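PDB 3WGY: meso-diaminopimelate dehydrogenase from Clostridium tetani, which catalyses the reversible NADP-dependent oxidative deamination of meso-2,6-diaminopimelate to L-2-amino-6-oxoheptanedioate, an activity tied to bacterial lysine metabolism. Local coordinates for residues B[150-155]-B[170-175]; B[199-204]-B[228-233]. The protein carries 6 engineered substitutions. All coordinates share one frame; numbering follows the deposited sequence.

The two contacts belong to one mixed sheet of the C-terminal family region, and their inner strands, 170-175 and 199-204, are neighbours in it: Tyr172 N probably bonds to Val200 O, and Ile170 O to Tyr202 N. Contact 1 is an antiparallel edge, short and irregular, where a brief strand turns at once into the helix whose first residues meet the bound keto acid. Lysine over tyrosine and glutamine beside serine do much of its work. Contact 2, on the other edge and farther from the chain's centre, is a regular parallel ladder. Each is partly buried; in contact 2 buried Met199, which packs on Gln171 of contact 1, contrasts with partly exposed Thr231, Tyr202 and His233.

Contact 1. Residues B[150-155]-B[170-175]; sequences KGVSLG and IQYIIP. Engineered in segment 150-155: Leu154 (natural residue Gln). Engineered in segment 170-175: Ile173 (natural residue Thr). With COI (2-oxo-4-methylpentanoic acid), chain C.
Gly151 and Ile173 form the antiparallel hydrogen-bonded pair of this short strand edge, with one firm bond, Ile173 N to Gly151 O at 3.0 Å, and a weak return bond from Gly151 N to Ile173 O. Just before the glycine, Lys150 lays its extended chain across Tyr172. With CG anti to the backbone N (chi1 -179°), the chain runs out over the ring until CE stands 3.7 Å from the ring centroid, over one face, and NZ follows at 4.5 Å in a cation-pi contact. A long, flexible lysine suits this exposed place, since its methylenes pack on the aromatic face and on Ile174 while the charge stays near the surface. The hydroxyl of Tyr172 bonds to His244. Beside the ring, Val152 directs CG2 between two partners, meeting Ile170 CD1 at 3.6 Å and Tyr172 CE1 obliquely. Its CG1 lies close to Gln171 O, a buried carbonyl without a hydrogen-bond partner, which has a CA-H contact from Val152.

The Gln171 side chain bends at chi2 (-91°), bringing OE1 back to the chain at Ser153, where the backbone N gives it a weak bond of 3.1 Å. This bond falls at the N-cap residue, where strand passes into helix. Leu154 N then lies 2.8 Å from O2 of the bound 2-oxo-4-methylpentanoic acid, and Gly155 N lies equally close to O1. The engineered Leu154 sets CD1 3.4 Å from the ligand's C6, methyl against methyl, while Gly155, lacking a side chain, allows the keto end to approach. With His156 also bonded to the ligand, the arrangement is a carboxylate site at the N-terminus of a helix that follows directly on a short edge strand; its amides and dipole would favour an anion.

Contact 2. Residues B[199-204]-B[228-233]; sequences MVCYVV and YNTTVH. Engineered in segment 199-204: Met199 (natural residue Arg).
Met199 opens a regular parallel ladder by donating its N-H to Asn229 O; the strand axes approach to 4.6 Å and diverge by only 16°. The bonds alternate in the usual parallel fashion: Met199 O accepts from Thr231 N, Cys201 N gives to Thr231 O at 2.8 Å, Cys201 O accepts from His233 N, and Val203 N closes the series on His233 O at 2.7 Å.

With this ladder, the Met199 end is the tight part. On the face of Met199, Cys201 and Thr230, which are buried, and Val232, the engineered Met199 swings its thioether over one face of the Tyr228 ring, SD 4.5 Å from the centroid, a Met-aromatic contact. Thr230 OG1 bonds Tyr228 O from above the carbonyl plane.

Packing is looser further along, where Val203 CG2 only brushes Val232 CG1 at 4.2 Å, and on the other face, where Thr231, Tyr202 and His233 are partly exposed. Tyr202 and His233 both hold CG anti to the carbonyl carbon (chi1 -67° and -63°), consistent with side chains lying alongside, pointing the same way. His233 CD2 lies over one face of the Tyr202 ring, the planes inclined at 33°, and this same edge of the imidazole meets Val200 CG1, 3.5 Å from CD2. The Tyr202 ring also meets that of His244.

Strand 197-205, helix 211-219 and strand 230-234 make a beta-alpha-beta unit. Beta-branched Val203 suits an extended strand, and its apolar side chain, like Cys201, packs on Ile218 of the covering helix and Ile160 of helix 154-162, while strand 166-175 flanks strand 197-205 on its other edge.

Contact 1. Residues B[150-155]-B[170-175]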
loop_
_atom_site.group_PDB
_atom_site.type_symbol
_atom_site.label_atom_id
_atom_site.label_comp_id
_atom_site.label_asym_id
_atom_site.label_seq_id
_atom_site.Cartn_x
_atom_site.Cartn_y
_atom_site.Cartn_z
ATOM N N LYS B 150 -5.042 8.986 16.486
ATOM C CA LYS B 150 -5.478 10.161 17.238
ATOM C C LYS B 150 -5.900 11.309 16.319
ATOM O O LYS B 150 -5.106 11.826 15.535
ATOM C CB LYS B 150 -4.385 10.638 18.198
ATOM C CG LYS B 150 -4.802 11.850 19.018
ATOM C CD LYS B 150 -3.771 12.178 20.088
ATOM C CE LYS B 150 -4.166 13.421 20.870
ATOM N NZ LYS B 150 -3.258 13.662 22.029
ATOM N N GLY B 151 -7.230 11.655 16.330
ATOM C CA GLY B 151 -7.679 12.844 15.649
ATOM C C GLY B 151 -8.980 13.309 16.256
ATOM O O GLY B 151 -9.606 12.584 17.035
ATOM N N VAL B 152 -9.393 14.517 15.906
ATOM C CA VAL B 152 -10.603 15.089 16.437
ATOM C C VAL B 152 -11.855 14.657 15.687
ATOM O O VAL B 152 -11.818 14.375 14.488
ATOM C CB VAL B 152 -10.524 16.623 16.415
ATOM C CG1 VAL B 152 -11.743 17.200 17.094
ATOM C CG2 VAL B 152 -9.239 17.102 17.086
ATOM N N SER B 153 -12.960 14.576 16.420
ATOM C CA SER B 153 -14.251 14.236 15.834
ATOM C C SER B 153 -15.091 15.482 16.068
ATOM O O SER B 153 -15.676 15.655 17.134
ATOM C CB SER B 153 -14.875 13.042 16.545
ATOM O OG SER B 153 -14.001 11.931 16.516
ATOM N N LEU B 154 -15.130 16.355 15.068
ATOM C CA LEU B 154 -15.861 17.619 15.176
ATOM C C LEU B 154 -17.178 17.517 15.931
ATOM O O LEU B 154 -17.427 18.293 16.858
ATOM C CB LEU B 154 -16.100 18.218 13.782
ATOM C CG LEU B 154 -16.742 19.609 13.700
ATOM C CD1 LEU B 154 -18.249 19.480 13.818
ATOM C CD2 LEU B 154 -16.174 20.527 14.786
ATOM N N GLY B 155 -18.013 16.564 15.531
ATOM C CA GLY B 155 -19.295 16.392 16.182
ATOM C C GLY B 155 -19.136 16.280 17.682
ATOM O O GLY B 155 -19.857 16.927 18.439
ATOM N N ILE B 170 -12.310 19.969 23.492
ATOM C CA ILE B 170 -11.981 19.217 22.292
ATOM C C ILE B 170 -11.969 17.722 22.616
ATOM O O ILE B 170 -11.642 17.323 23.735
ATOM C CB ILE B 170 -10.586 19.639 21.751
ATOM C CG1 ILE B 170 -10.320 18.989 20.387
ATOM C CG2 ILE B 170 -9.501 19.217 22.740
ATOM C CD1 ILE B 170 -9.115 19.573 19.648
ATOM N N GLN B 171 -12.336 16.905 21.637
ATOM C CA GLN B 171 -12.358 15.452 21.799
ATOM C C GLN B 171 -11.392 14.803 20.813
ATOM O O GLN B 171 -11.120 15.358 19.750
ATOM C CB GLN B 171 -13.778 14.901 21.547
ATOM C CG GLN B 171 -13.870 13.361 21.511
ATOM C CD GLN B 171 -13.702 12.755 20.115
ATOM O OE1 GLN B 171 -13.067 13.338 19.234
ATOM N NE2 GLN B 171 -14.264 11.562 19.919
ATOM N N TYR B 172 -10.876 13.635 21.184
ATOM C CA TYR B 172 -9.974 12.857 20.344
ATOM C C TYR B 172 -10.395 11.395 20.404
ATOM O O TYR B 172 -10.737 10.889 21.475
ATOM C CB TYR B 172 -8.530 12.908 20.853
ATOM C CG TYR B 172 -7.848 14.246 20.766
ATOM C CD1 TYR B 172 -7.357 14.730 19.549
ATOM C CD2 TYR B 172 -7.679 15.029 21.906
ATOM C CE1 TYR B 172 -6.712 15.961 19.477
ATOM C CE2 TYR B 172 -7.040 16.255 21.846
ATOM C CZ TYR B 172 -6.558 16.713 20.631
ATOM O OH TYR B 172 -5.912 17.919 20.583
ATOM N N ILE B 173 -10.381 10.723 19.260
ATOM C CA ILE B 173 -10.678 9.299 19.219
ATOM C C ILE B 173 -9.273 8.737 19.096
ATOM O O ILE B 173 -8.467 9.247 18.313
ATOM C CB ILE B 173 -11.509 8.882 17.978
ATOM C CG1 ILE B 173 -12.908 9.504 18.044
ATOM C CG2 ILE B 173 -11.634 7.363 17.935
ATOM C CD1 ILE B 173 -13.852 9.089 16.908
ATOM N N ILE B 174 -8.957 7.715 19.876
ATOM C CA ILE B 174 -7.617 7.155 19.830
ATOM C C ILE B 174 -7.629 5.640 19.861
ATOM O O ILE B 174 -8.333 5.034 20.671
ATOM C CB ILE B 174 -6.767 7.625 21.035
ATOM C CG1 ILE B 174 -6.827 9.146 21.179
ATOM C CG2 ILE B 174 -5.322 7.146 20.864
ATOM C CD1 ILE B 174 -6.070 9.662 22.399
ATOM N N PRO B 175 -6.861 5.004 18.964
ATOM C CA PRO B 175 -6.812 3.543 18.946
ATOM C C PRO B 175 -6.215 3.060 20.267
ATOM O O PRO B 175 -5.318 3.695 20.816
ATOM C CB PRO B 175 -5.902 3.248 17.757
ATOM C CG PRO B 175 -6.231 4.370 16.815
ATOM C CD PRO B 175 -6.262 5.567 17.740
HETATM C C1 COI C . -17.180 14.189 13.937
HETATM O O1 COI C . -17.368 13.896 15.133
HETATM O O2 COI C . -16.017 14.210 13.472
HETATM C C2 COI C . -18.365 14.525 13.030
HETATM O O3 COI C . -19.525 14.511 13.444
HETATM C C3 COI C . -18.025 14.889 11.585
HETATM C C4 COI C . -17.984 16.412 11.429
HETATM C C5 COI C . -17.575 16.769 10.000
HETATM C C6 COI C . -19.366 16.997 11.729
#

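Contact 2. Residues B[199-204]-B[228-233]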
loop_
_atom_site.group_PDB
_atom_site.type_symbol
_atom_site.label_atom_id
_atom_site.label_comp_id
_atom_site.label_asym_id
_atom_site.label_seq_id
_atom_site.Cartn_x
_atom_site.Cartn_y
_atom_site.Cartn_z
ATOM N N MET B 199 -11.770 7.390 23.933
ATOM C CA MET B 199 -11.959 8.802 23.657
ATOM C C MET B 199 -11.434 9.654 24.799
ATOM O O MET B 199 -11.686 9.368 25.970
ATOM C CB MET B 199 -13.436 9.093 23.393
ATOM C CG MET B 199 -13.827 8.879 21.933
ATOM S SD MET B 199 -15.601 8.941 21.678
ATOM C CE MET B 199 -15.794 7.788 20.313
ATOM N N VAL B 200 -10.684 10.689 24.443
ATOM C CA VAL B 200 -10.096 11.588 25.422
ATOM C C VAL B 200 -10.577 13.005 25.161
ATOM O O VAL B 200 -10.543 13.500 24.027
ATOM C CB VAL B 200 -8.550 11.552 25.353
ATOM C CG1 VAL B 200 -7.944 12.397 26.486
ATOM C CG2 VAL B 200 -8.063 10.114 25.451
ATOM N N CYS B 201 -11.042 13.655 26.219
ATOM C CA CYS B 201 -11.528 15.016 26.099
ATOM C C CYS B 201 -10.694 15.945 26.959
ATOM O O CYS B 201 -10.182 15.558 28.010
ATOM C CB CYS B 201 -12.989 15.109 26.542
ATOM S SG CYS B 201 -14.158 14.122 25.582
ATOM N N TYR B 202 -10.539 17.173 26.486
ATOM C CA TYR B 202 -9.812 18.191 27.222
ATOM C C TYR B 202 -10.824 19.315 27.316
ATOM O O TYR B 202 -11.189 19.925 26.310
ATOM C CB TYR B 202 -8.559 18.622 26.465
ATOM C CG TYR B 202 -7.523 17.521 26.377
ATOM C CD1 TYR B 202 -7.630 16.505 25.424
ATOM C CD2 TYR B 202 -6.453 17.477 27.276
ATOM C CE1 TYR B 202 -6.695 15.471 25.368
ATOM C CE2 TYR B 202 -5.520 16.455 27.236
ATOM C CZ TYR B 202 -5.644 15.454 26.281
ATOM O OH TYR B 202 -4.717 14.440 26.253
ATOM N N VAL B 203 -11.281 19.576 28.533
ATOM C CA VAL B 203 -12.309 20.575 28.754
ATOM C C VAL B 203 -11.927 21.815 29.546
ATOM O O VAL B 203 -11.174 21.752 30.507
ATOM C CB VAL B 203 -13.528 19.917 29.455
ATOM C CG1 VAL B 203 -14.558 20.970 29.846
ATOM C CG2 VAL B 203 -14.136 18.859 28.544
ATOM N N VAL B 204 -12.465 22.946 29.108
ATOM C CA VAL B 204 -12.272 24.217 29.783
ATOM C C VAL B 204 -13.618 24.410 30.480
ATOM O O VAL B 204 -14.632 24.663 29.829
ATOM C CB VAL B 204 -12.045 25.366 28.789
ATOM C CG1 VAL B 204 -11.806 26.666 29.549
ATOM C CG2 VAL B 204 -10.857 25.041 27.885
ATOM N N TYR B 228 -17.830 4.106 24.511
ATOM C CA TYR B 228 -16.365 4.110 24.604
ATOM C C TYR B 228 -15.807 4.479 25.971
ATOM O O TYR B 228 -16.433 5.224 26.719
ATOM C CB TYR B 228 -15.762 5.095 23.590
ATOM C CG TYR B 228 -16.138 4.860 22.142
ATOM C CD1 TYR B 228 -17.426 5.134 21.683
ATOM C CD2 TYR B 228 -15.193 4.388 21.223
ATOM C CE1 TYR B 228 -17.765 4.953 20.352
ATOM C CE2 TYR B 228 -15.520 4.202 19.891
ATOM C CZ TYR B 228 -16.809 4.489 19.462
ATOM O OH TYR B 228 -17.147 4.329 18.141
ATOM N N ASN B 229 -14.626 3.956 26.295
ATOM C CA ASN B 229 -13.979 4.316 27.546
ATOM C C ASN B 229 -13.552 5.747 27.263
ATOM O O ASN B 229 -12.799 5.994 26.316
ATOM C CB ASN B 229 -12.745 3.455 27.816
ATOM C CG ASN B 229 -13.084 1.993 28.018
ATOM O OD1 ASN B 229 -14.136 1.657 28.567
ATOM N ND2 ASN B 229 -12.182 1.111 27.594
ATOM N N THR B 230 -14.045 6.684 28.067
ATOM C CA THR B 230 -13.754 8.099 27.869
ATOM C C THR B 230 -13.047 8.739 29.054
ATOM O O THR B 230 -13.450 8.555 30.197
ATOM C CB THR B 230 -15.060 8.878 27.604
ATOM O OG1 THR B 230 -15.709 8.334 26.445
ATOM C CG2 THR B 230 -14.775 10.355 27.385
ATOM N N THR B 231 -11.988 9.488 28.767
ATOM C CA THR B 231 -11.217 10.179 29.794
ATOM C C THR B 231 -11.452 11.670 29.618
ATOM O O THR B 231 -11.524 12.164 28.489
ATOM C CB THR B 231 -9.710 9.911 29.654
ATOM O OG1 THR B 231 -9.459 8.508 29.767
ATOM C CG2 THR B 231 -8.928 10.650 30.740
ATOM N N VAL B 232 -11.581 12.386 30.729
ATOM C CA VAL B 232 -11.804 13.820 30.662
ATOM C C VAL B 232 -10.736 14.553 31.456
ATOM O O VAL B 232 -10.579 14.326 32.659
ATOM C CB VAL B 232 -13.194 14.196 31.215
ATOM C CG1 VAL B 232 -13.403 15.704 31.142
ATOM C CG2 VAL B 232 -14.277 13.469 30.425
ATOM N N HIS B 233 -9.989 15.414 30.774
ATOM C CA HIS B 233 -8.944 16.194 31.415
ATOM C C HIS B 233 -9.409 17.644 31.463
ATOM O O HIS B 233 -9.977 18.155 30.493
ATOM C CB HIS B 233 -7.638 16.116 30.621
ATOM C CG HIS B 233 -7.062 14.737 30.534
ATOM N ND1 HIS B 233 -6.527 14.084 31.627
ATOM C CD2 HIS B 233 -6.930 13.891 29.484
ATOM C CE1 HIS B 233 -6.088 12.896 31.251
ATOM N NE2 HIS B 233 -6.323 12.754 29.958
#